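Local coordinates for protein geranyltranstransferase (PDB 3TS7) that probably makes farnesyl diphosphate, as a magnesium-dependent prenyl transferase of the FPP/GGPP synthase family, at residues B[145-150]-B[200-205]. Sequence-based numbering, arbitrary orientation.
With PO4 (phosphate ion), chain G.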
# COMPACT_ATOMS: atom_id res chain seq x y z
N ILE B 145 -15.83 -0.84 3.61
CA ILE B 145 -14.96 -2.00 3.86
C ILE B 145 -14.77 -2.76 2.55
O ILE B 145 -13.66 -3.12 2.19
CB ILE B 145 -15.59 -2.93 4.90
CG1 ILE B 145 -15.44 -2.29 6.27
CG2 ILE B 145 -14.91 -4.30 4.89
CD1 ILE B 145 -16.20 -2.96 7.35
N ALA B 146 -15.87 -2.95 1.82
CA ALA B 146 -15.80 -3.61 0.52
C ALA B 146 -14.93 -2.86 -0.48
O ALA B 146 -14.24 -3.48 -1.27
CB ALA B 146 -17.21 -3.84 -0.03
N MET B 147 -14.96 -1.52 -0.46
CA MET B 147 -14.09 -0.73 -1.33
C MET B 147 -12.61 -0.97 -1.04
O MET B 147 -11.78 -1.05 -1.97
CB MET B 147 -14.33 0.75 -1.15
CG MET B 147 -15.62 1.26 -1.76
SD MET B 147 -15.77 3.01 -1.45
CE MET B 147 -17.35 3.34 -2.24
N ILE B 148 -12.30 -1.05 0.25
CA ILE B 148 -10.91 -1.26 0.71
C ILE B 148 -10.45 -2.64 0.27
O ILE B 148 -9.37 -2.77 -0.33
CB ILE B 148 -10.79 -1.10 2.25
CG1 ILE B 148 -11.10 0.35 2.65
CG2 ILE B 148 -9.39 -1.52 2.73
CD1 ILE B 148 -11.63 0.51 4.06
N GLU B 149 -11.28 -3.66 0.53
CA GLU B 149 -10.98 -5.02 0.09
C GLU B 149 -10.76 -5.10 -1.41
O GLU B 149 -9.82 -5.77 -1.86
CB GLU B 149 -12.04 -6.02 0.56
CG GLU B 149 -11.94 -7.45 -0.07
CD GLU B 149 -10.55 -8.13 0.03
OE1 GLU B 149 -9.66 -7.68 0.79
OE2 GLU B 149 -10.34 -9.13 -0.69
N THR B 150 -11.61 -4.40 -2.16
CA THR B 150 -11.50 -4.33 -3.61
C THR B 150 -10.15 -3.80 -4.02
O THR B 150 -9.46 -4.41 -4.86
CB THR B 150 -12.61 -3.43 -4.21
OG1 THR B 150 -13.85 -4.10 -4.06
CG2 THR B 150 -12.34 -3.14 -5.69
N CYS B 200 -19.57 1.24 -8.23
CA CYS B 200 -20.71 0.39 -7.93
C CYS B 200 -21.00 0.28 -6.43
O CYS B 200 -22.16 0.31 -6.02
CB CYS B 200 -20.51 -1.00 -8.56
SG CYS B 200 -20.57 -1.00 -10.40
N LEU B 201 -19.94 0.20 -5.62
CA LEU B 201 -20.08 0.11 -4.16
C LEU B 201 -20.57 1.42 -3.51
O LEU B 201 -21.01 1.41 -2.37
CB LEU B 201 -18.76 -0.34 -3.51
CG LEU B 201 -18.36 -1.80 -3.74
CD1 LEU B 201 -16.84 -2.03 -3.46
CD2 LEU B 201 -19.25 -2.77 -2.96
N ALA B 202 -20.47 2.54 -4.23
CA ALA B 202 -21.05 3.81 -3.77
C ALA B 202 -22.54 3.98 -4.13
O ALA B 202 -23.13 5.07 -3.92
CB ALA B 202 -20.22 4.98 -4.27
N ARG B 203 -23.14 2.91 -4.65
CA ARG B 203 -24.58 2.87 -4.94
C ARG B 203 -25.22 1.81 -4.06
O ARG B 203 -25.28 0.65 -4.44
CB ARG B 203 -24.85 2.53 -6.41
CG ARG B 203 -26.19 3.06 -7.01
CD ARG B 203 -27.43 2.47 -6.36
NE ARG B 203 -28.39 1.94 -7.32
CZ ARG B 203 -29.51 1.29 -7.00
NH1 ARG B 203 -30.31 0.83 -7.95
NH2 ARG B 203 -29.82 1.10 -5.72
N PRO B 204 -25.72 2.21 -2.88
CA PRO B 204 -26.28 1.20 -1.96
C PRO B 204 -27.39 0.34 -2.61
O PRO B 204 -28.30 0.87 -3.25
CB PRO B 204 -26.81 2.06 -0.79
CG PRO B 204 -25.90 3.30 -0.82
CD PRO B 204 -25.75 3.57 -2.30
N GLY B 205 -27.26 -0.98 -2.50
CA GLY B 205 -28.29 -1.89 -2.99
C GLY B 205 -28.32 -2.19 -4.49
O GLY B 205 -29.22 -2.89 -4.95
P PO4 G . -29.13 1.96 -11.50
O1 PO4 G . -28.38 2.50 -10.30
O2 PO4 G . -29.98 3.06 -12.11
O3 PO4 G . -28.16 1.47 -12.56
O4 PO4 G . -29.98 0.79 -11.04
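Ala146 O accepts two donors of Thr150, the backbone N and, at 2.9 Å, OG1, which arrive from opposite faces of the carbonyl plane; Leu201 CD1 lies against that OG1, 3.7 Å away. In this all-helical prenyl synthase fold, helix 141-155 here packs against the C-terminal end of helix 177-201. Leu201 reaches from the end of helix 177-201 onto the backbone of helix 141-155, between Ala146, Met147 and Thr150. Its CD1 lies 3.6 Å from Met147 N, while CD2 meets the methyl of Ala146. Thr150 OG1, turned anti to its own carbonyl carbon (chi1 -70°), is also hydrogen-bonded to Arg197 one turn back on helix 177-201, a polar tie beside the leucine. Met147 slides past Leu201 in the opposite direction; being extended beyond CG, it carries CE as far as Ala202, 3.9 Å from that residue's CB. Asn143 ties the two helices further by donating to Leu201 O, and Phe211 of helix 208-237 also packs on Leu201. On its other side helix 141-155 faces the second subunit, where His129 of that chain bonds Glu149. Two residues after Leu201, Arg203 grips a phosphate ion, probably from the crystallisation liquor, that Gln210 also binds. The phosphorus lies in the guanidinium plane at its edge, and NH2 donates to Pro204 O, which helps fix the rotation of the group. An alanine here removes the guanidinium, and the phosphate would probably lose its bonds to NE and NH1, leaving Gln210 to hold it without them, while Pro204 O would lose this donor. Arg203 NE points almost straight at phosphate O1, 3.0 Å away (163° at the hydrogen), and NH1 reaches O4 at 3.1 Å.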